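Local atomic coordinates of adenosine monophosphate-protein transferase FICD homolog (Caenorhabditis elegans, PDB entry 5JJ6), a protein that belongs to the Fic/DOC family of mostly helical proteins and carries a Fido domain, the fold named after that family. Residues D198-L206 and M243-N254. Sequence-based numbering, arbitrary orientation.
Sequences DEISIDDIL and MEQLKDIVDWLN
The carboxamide of Asn254, on the last turn of helix 239-254, bonds to both backbone polar atoms of Ile200. Ile200 N donates to Asn254 OD1 over 3.2 Å, almost straight at 170°, while Asn254 ND2 returns a more bent bond of 3.2 Å to Ile200 O, approaching from above that carbonyl's plane. Asparagine suits the place because one amide offers an acceptor and a donor together, matching the N-H and C=O of Ile200, and using both ends fixes its rotation. Its bond from CA to CB points toward 198-206, and CG, anti to the carbonyl carbon and beside the backbone N (chi1 -67°), sets the amide against Ile200. The carboxylate of Glu199 stacks on this amide, the two planes 12° apart, and Glu199 CG, the methylene before the carboxylate, lies 3.7 Å from Asn254 CG.

Immediately after Ile200 the chain enters helix 202-213, within the Fic/DOC family region, through a capping box. Ser201, at the N-cap, accepts weakly at OG from Asp204 N, and Ser201 N donates to Asp204 OD2 over 2.8 Å; His197 NE2 also bonds to this oxygen. Asp204 N has a weak bond to Ser201 O as well, so the hydroxyl adds a second acceptor. A short serine suits an N-cap, and an aspartate three residues on can reach back to the N-cap amide.

Apolar packing carries the rest. Ile202 is a knob in a hole formed by Met243, Leu246, Lys247 and Val250. Its ethyl branch meets Val250 CG2 by CG1 at 3.6 Å and Lys247 CA by CD1 at 3.6 Å, while the CG2 methyl meets Leu246 and Met243 SD. Slim, beta-branched Val250 also places CG1 against Ile205 CD1. On the solvent side the bent chain of Lys247 runs along the helix to Asp251, its NZ forming a salt bridge with Asp251 OD2, whereas Ile200 and Leu253 meet through their CD1 methyls and extend the packing to helix 284-297.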
ATOM      1  N   ASP B 198      -0.960 -20.806 -19.536  1.00 79.83           N
ATOM      2  CA  ASP B 198      -1.554 -20.598 -20.868  1.00 89.99           C
ATOM      3  C   ASP B 198      -2.350 -19.291 -21.014  1.00 85.43           C
ATOM      4  O   ASP B 198      -1.806 -18.277 -21.451  1.00 86.29           O
ATOM      5  CB  ASP B 198      -2.444 -21.795 -21.244  1.00 75.69           C
ATOM      6  N   GLU B 199      -3.633 -19.320 -20.668  1.00 72.49           N
ATOM      7  CA  GLU B 199      -4.484 -18.137 -20.782  1.00 67.79           C
ATOM      8  C   GLU B 199      -4.134 -17.019 -19.797  1.00 75.67           C
ATOM      9  O   GLU B 199      -3.711 -17.276 -18.671  1.00 79.63           O
ATOM     10  CB  GLU B 199      -5.946 -18.525 -20.591  1.00 67.14           C
ATOM     11  CG  GLU B 199      -6.610 -19.009 -21.854  1.00 76.87           C
ATOM     12  CD  GLU B 199      -8.116 -19.036 -21.738  1.00 85.12           C
ATOM     13  OE1 GLU B 199      -8.627 -18.941 -20.597  1.00 89.04           O
ATOM     14  OE2 GLU B 199      -8.783 -19.137 -22.792  1.00 86.02           O
ATOM     15  N   ILE B 200      -4.324 -15.774 -20.229  1.00 68.13           N
ATOM     16  CA  ILE B 200      -4.145 -14.614 -19.365  1.00 63.65           C
ATOM     17  C   ILE B 200      -5.483 -14.122 -18.841  1.00 58.97           C
ATOM     18  O   ILE B 200      -6.247 -13.528 -19.587  1.00 63.26           O
ATOM     19  CB  ILE B 200      -3.456 -13.462 -20.112  1.00 64.93           C
ATOM     20  CG1 ILE B 200      -2.093 -13.905 -20.645  1.00 67.67           C
ATOM     21  CG2 ILE B 200      -3.308 -12.255 -19.213  1.00 59.25           C
ATOM     22  CD1 ILE B 200      -1.446 -12.888 -21.565  1.00 60.47           C
ATOM     23  N   SER B 201      -5.760 -14.358 -17.561  1.00 57.18           N
ATOM     24  CA  SER B 201      -7.035 -13.970 -16.953  1.00 56.21           C
ATOM     25  C   SER B 201      -7.092 -12.489 -16.586  1.00 53.68           C
ATOM     26  O   SER B 201      -6.082 -11.800 -16.612  1.00 53.96           O
ATOM     27  CB  SER B 201      -7.316 -14.814 -15.714  1.00 57.26           C
ATOM     28  OG  SER B 201      -6.590 -14.330 -14.603  1.00 65.78           O
ATOM     29  N   ILE B 202      -8.285 -12.009 -16.248  1.00 52.32           N
ATOM     30  CA  ILE B 202      -8.452 -10.642 -15.780  1.00 49.61           C
ATOM     31  C   ILE B 202      -7.786 -10.515 -14.420  1.00 56.84           C
ATOM     32  O   ILE B 202      -7.249  -9.462 -14.069  1.00 59.32           O
ATOM     33  CB  ILE B 202      -9.944 -10.245 -15.678  1.00 49.32           C
ATOM     34  CG1 ILE B 202     -10.640 -10.454 -17.015  1.00 59.70           C
ATOM     35  CG2 ILE B 202     -10.120  -8.794 -15.270  1.00 47.64           C
ATOM     36  CD1 ILE B 202     -12.067  -9.927 -17.055  1.00 64.87           C
ATOM     37  N   ASP B 203      -7.809 -11.603 -13.657  1.00 62.39           N
ATOM     38  CA  ASP B 203      -7.171 -11.622 -12.344  1.00 58.52           C
ATOM     39  C   ASP B 203      -5.662 -11.515 -12.429  1.00 59.12           C
ATOM     40  O   ASP B 203      -5.035 -11.067 -11.485  1.00 62.72           O
ATOM     41  CB  ASP B 203      -7.552 -12.882 -11.576  1.00 62.10           C
ATOM     42  CG  ASP B 203      -8.986 -12.845 -11.085  1.00 77.83           C
ATOM     43  OD1 ASP B 203      -9.222 -12.280  -9.990  1.00 81.78           O
ATOM     44  OD2 ASP B 203      -9.874 -13.372 -11.798  1.00 83.35           O
ATOM     45  N   ASP B 204      -5.073 -11.923 -13.548  1.00 59.74           N
ATOM     46  CA  ASP B 204      -3.630 -11.775 -13.714  1.00 58.00           C
ATOM     47  C   ASP B 204      -3.251 -10.310 -13.828  1.00 53.89           C
ATOM     48  O   ASP B 204      -2.297  -9.852 -13.198  1.00 57.96           O
ATOM     49  CB  ASP B 204      -3.138 -12.531 -14.946  1.00 59.37           C
ATOM     50  CG  ASP B 204      -3.371 -14.025 -14.843  1.00 64.90           C
ATOM     51  OD1 ASP B 204      -3.362 -14.559 -13.712  1.00 72.16           O
ATOM     52  OD2 ASP B 204      -3.558 -14.670 -15.894  1.00 68.88           O
ATOM     53  N   ILE B 205      -4.012  -9.571 -14.625  1.00 55.57           N
ATOM     54  CA  ILE B 205      -3.791  -8.137 -14.778  1.00 52.84           C
ATOM     55  C   ILE B 205      -4.077  -7.421 -13.457  1.00 52.25           C
ATOM     56  O   ILE B 205      -3.321  -6.540 -13.040  1.00 53.31           O
ATOM     57  CB  ILE B 205      -4.663  -7.559 -15.906  1.00 53.59           C
ATOM     58  CG1 ILE B 205      -4.298  -8.215 -17.243  1.00 57.36           C
ATOM     59  CG2 ILE B 205      -4.524  -6.048 -15.978  1.00 50.96           C
ATOM     60  CD1 ILE B 205      -5.171  -7.776 -18.415  1.00 50.51           C
ATOM     61  N   LEU B 206      -5.162  -7.813 -12.796  1.00 53.20           N
ATOM     62  CA  LEU B 206      -5.497  -7.257 -11.493  1.00 48.04           C
ATOM     63  C   LEU B 206      -4.406  -7.513 -10.463  1.00 53.50           C
ATOM     64  O   LEU B 206      -4.115  -6.642  -9.646  1.00 51.76           O
ATOM     65  CB  LEU B 206      -6.825  -7.817 -10.989  1.00 47.92           C
ATOM     66  CG  LEU B 206      -8.029  -7.297 -11.765  1.00 54.52           C
ATOM     67  CD1 LEU B 206      -9.315  -7.928 -11.268  1.00 57.60           C
ATOM     68  CD2 LEU B 206      -8.090  -5.781 -11.683  1.00 57.06           C
ATOM     69  N   MET B 243     -15.106  -3.265 -16.069  1.00 56.40           N
ATOM     70  CA  MET B 243     -14.770  -4.671 -15.950  1.00 56.51           C
ATOM     71  C   MET B 243     -15.019  -5.383 -17.288  1.00 59.33           C
ATOM     72  O   MET B 243     -14.195  -6.183 -17.746  1.00 58.39           O
ATOM     73  CB  MET B 243     -15.574  -5.323 -14.827  1.00 58.71           C
ATOM     74  CG  MET B 243     -15.046  -6.675 -14.399  1.00 62.23           C
ATOM     75  SD  MET B 243     -13.383  -6.574 -13.718  1.00 68.89           S
ATOM     76  CE  MET B 243     -13.722  -5.848 -12.113  1.00 71.93           C
ATOM     77  N   GLU B 244     -16.151  -5.081 -17.923  1.00 58.88           N
ATOM     78  CA  GLU B 244     -16.478  -5.717 -19.197  1.00 56.72           C
ATOM     79  C   GLU B 244     -15.472  -5.327 -20.300  1.00 54.78           C
ATOM     80  O   GLU B 244     -15.092  -6.178 -21.105  1.00 52.34           O
ATOM     81  CB  GLU B 244     -17.926  -5.423 -19.602  1.00 62.18           C
ATOM     82  CG  GLU B 244     -18.149  -4.300 -20.583  1.00 71.85           C
ATOM     83  CD  GLU B 244     -19.593  -4.240 -21.059  1.00 88.64           C
ATOM     84  OE1 GLU B 244     -20.447  -4.953 -20.478  1.00 88.93           O
ATOM     85  OE2 GLU B 244     -19.871  -3.488 -22.020  1.00 97.71           O
ATOM     86  N   GLN B 245     -15.032  -4.064 -20.343  1.00 53.51           N
ATOM     87  CA  GLN B 245     -14.020  -3.688 -21.335  1.00 51.37           C
ATOM     88  C   GLN B 245     -12.725  -4.466 -21.111  1.00 53.72           C
ATOM     89  O   GLN B 245     -12.067  -4.893 -22.074  1.00 51.02           O
ATOM     90  CB  GLN B 245     -13.701  -2.194 -21.309  1.00 50.11           C
ATOM     91  CG  GLN B 245     -14.866  -1.242 -21.353  1.00 54.82           C
ATOM     92  CD  GLN B 245     -14.411   0.184 -21.679  1.00 67.40           C
ATOM     93  OE1 GLN B 245     -14.268   1.026 -20.790  1.00 66.64           O
ATOM     94  NE2 GLN B 245     -14.152   0.447 -22.962  1.00 72.02           N
ATOM     95  N   LEU B 246     -12.366  -4.660 -19.842  1.00 54.99           N
ATOM     96  CA  LEU B 246     -11.205  -5.487 -19.519  1.00 52.91           C
ATOM     97  C   LEU B 246     -11.365  -6.910 -20.031  1.00 54.40           C
ATOM     98  O   LEU B 246     -10.410  -7.520 -20.546  1.00 49.93           O
ATOM     99  CB  LEU B 246     -10.960  -5.520 -18.022  1.00 54.74           C
ATOM    100  CG  LEU B 246     -10.056  -4.419 -17.508  1.00 56.57           C
ATOM    101  CD1 LEU B 246      -9.473  -4.877 -16.192  1.00 60.61           C
ATOM    102  CD2 LEU B 246      -8.959  -4.136 -18.524  1.00 54.47           C
ATOM    103  N   LYS B 247     -12.567  -7.446 -19.840  1.00 52.71           N
ATOM    104  CA  LYS B 247     -12.890  -8.779 -20.321  1.00 56.07           C
ATOM    105  C   LYS B 247     -12.717  -8.848 -21.841  1.00 55.02           C
ATOM    106  O   LYS B 247     -12.150  -9.806 -22.364  1.00 53.88           O
ATOM    107  CB  LYS B 247     -14.316  -9.160 -19.915  1.00 63.63           C
ATOM    108  CG  LYS B 247     -14.790 -10.524 -20.413  1.00 69.08           C
ATOM    109  CD  LYS B 247     -16.302 -10.701 -20.225  1.00 63.76           C
ATOM    110  CE  LYS B 247     -16.912 -11.481 -21.385  1.00 70.90           C
ATOM    111  NZ  LYS B 247     -16.232 -12.792 -21.606  1.00 65.29           N
ATOM    112  N   ASP B 248     -13.200  -7.834 -22.549  1.00 53.43           N
ATOM    113  CA  ASP B 248     -13.022  -7.785 -23.998  1.00 51.51           C
ATOM    114  C   ASP B 248     -11.522  -7.840 -24.316  1.00 47.21           C
ATOM    115  O   ASP B 248     -11.098  -8.542 -25.233  1.00 51.54           O
ATOM    116  CB  ASP B 248     -13.694  -6.544 -24.604  1.00 51.65           C
ATOM    117  N   ILE B 249     -10.720  -7.086 -23.571  1.00 46.42           N
ATOM    118  CA  ILE B 249      -9.279  -7.103 -23.816  1.00 48.21           C
ATOM    119  C   ILE B 249      -8.681  -8.506 -23.659  1.00 50.45           C
ATOM    120  O   ILE B 249      -8.002  -9.003 -24.565  1.00 52.87           O
ATOM    121  CB  ILE B 249      -8.524  -6.130 -22.882  1.00 46.06           C
ATOM    122  CG1 ILE B 249      -8.956  -4.693 -23.166  1.00 40.89           C
ATOM    123  CG2 ILE B 249      -7.006  -6.293 -23.052  1.00 37.40           C
ATOM    124  CD1 ILE B 249      -8.352  -3.673 -22.272  1.00 39.65           C
ATOM    125  N   VAL B 250      -8.925  -9.147 -22.517  1.00 52.42           N
ATOM    126  CA  VAL B 250      -8.319 -10.460 -22.269  1.00 51.94           C
ATOM    127  C   VAL B 250      -8.794 -11.477 -23.302  1.00 54.65           C
ATOM    128  O   VAL B 250      -7.997 -12.288 -23.804  1.00 55.96           O
ATOM    129  CB  VAL B 250      -8.585 -10.986 -20.836  1.00 53.76           C
ATOM    130  CG1 VAL B 250      -7.859 -10.113 -19.801  1.00 52.55           C
ATOM    131  CG2 VAL B 250     -10.066 -11.080 -20.534  1.00 54.18           C
ATOM    132  N   ASP B 251     -10.086 -11.434 -23.624  1.00 56.51           N
ATOM    133  CA  ASP B 251     -10.647 -12.377 -24.581  1.00 55.81           C
ATOM    134  C   ASP B 251      -9.949 -12.174 -25.919  1.00 56.03           C
ATOM    135  O   ASP B 251      -9.590 -13.148 -26.581  1.00 61.66           O
ATOM    136  CB  ASP B 251     -12.157 -12.221 -24.732  1.00 56.09           C
ATOM    137  CG  ASP B 251     -12.916 -12.657 -23.491  1.00 64.87           C
ATOM    138  OD1 ASP B 251     -12.600 -13.732 -22.927  1.00 67.22           O
ATOM    139  OD2 ASP B 251     -13.876 -11.950 -23.116  1.00 69.77           O
ATOM    140  N   TRP B 252      -9.743 -10.919 -26.314  1.00 51.47           N
ATOM    141  CA  TRP B 252      -8.983 -10.669 -27.531  1.00 53.10           C
ATOM    142  C   TRP B 252      -7.570 -11.278 -27.433  1.00 55.91           C
ATOM    143  O   TRP B 252      -7.066 -11.827 -28.419  1.00 55.22           O
ATOM    144  CB  TRP B 252      -8.867  -9.171 -27.827  1.00 49.72           C
ATOM    145  CG  TRP B 252      -7.851  -8.913 -28.904  1.00 48.91           C
ATOM    146  CD1 TRP B 252      -7.985  -9.171 -30.236  1.00 53.21           C
ATOM    147  CD2 TRP B 252      -6.522  -8.408 -28.729  1.00 46.94           C
ATOM    148  NE1 TRP B 252      -6.834  -8.832 -30.906  1.00 50.48           N
ATOM    149  CE2 TRP B 252      -5.921  -8.366 -30.003  1.00 47.00           C
ATOM    150  CE3 TRP B 252      -5.790  -7.979 -27.623  1.00 46.79           C
ATOM    151  CZ2 TRP B 252      -4.626  -7.906 -30.196  1.00 45.60           C
ATOM    152  CZ3 TRP B 252      -4.504  -7.531 -27.821  1.00 47.25           C
ATOM    153  CH2 TRP B 252      -3.937  -7.492 -29.099  1.00 43.78           C
ATOM    154  N   LEU B 253      -6.947 -11.204 -26.254  1.00 49.21           N
ATOM    155  CA  LEU B 253      -5.601 -11.759 -26.073  1.00 50.44           C
ATOM    156  C   LEU B 253      -5.522 -13.287 -26.167  1.00 55.55           C
ATOM    157  O   LEU B 253      -4.496 -13.833 -26.584  1.00 48.88           O
ATOM    158  CB  LEU B 253      -5.014 -11.331 -24.720  1.00 54.03           C
ATOM    159  CG  LEU B 253      -4.110 -10.104 -24.601  1.00 48.66           C
ATOM    160  CD1 LEU B 253      -3.626  -9.977 -23.182  1.00 53.86           C
ATOM    161  CD2 LEU B 253      -2.922 -10.224 -25.522  1.00 44.97           C
ATOM    162  N   ASN B 254      -6.572 -13.989 -25.748  1.00 56.69           N
ATOM    163  CA  ASN B 254      -6.489 -15.451 -25.732  1.00 59.63           C
ATOM    164  C   ASN B 254      -7.143 -16.125 -26.932  1.00 61.79           C
ATOM    165  O   ASN B 254      -6.988 -17.330 -27.129  1.00 66.05           O
ATOM    166  CB  ASN B 254      -7.083 -16.006 -24.445  1.00 58.27           C
ATOM    167  CG  ASN B 254      -6.265 -15.638 -23.241  1.00 59.25           C
ATOM    168  OD1 ASN B 254      -5.033 -15.649 -23.296  1.00 64.05           O
ATOM    169  ND2 ASN B 254      -6.935 -15.298 -22.146  1.00 62.35           N
TER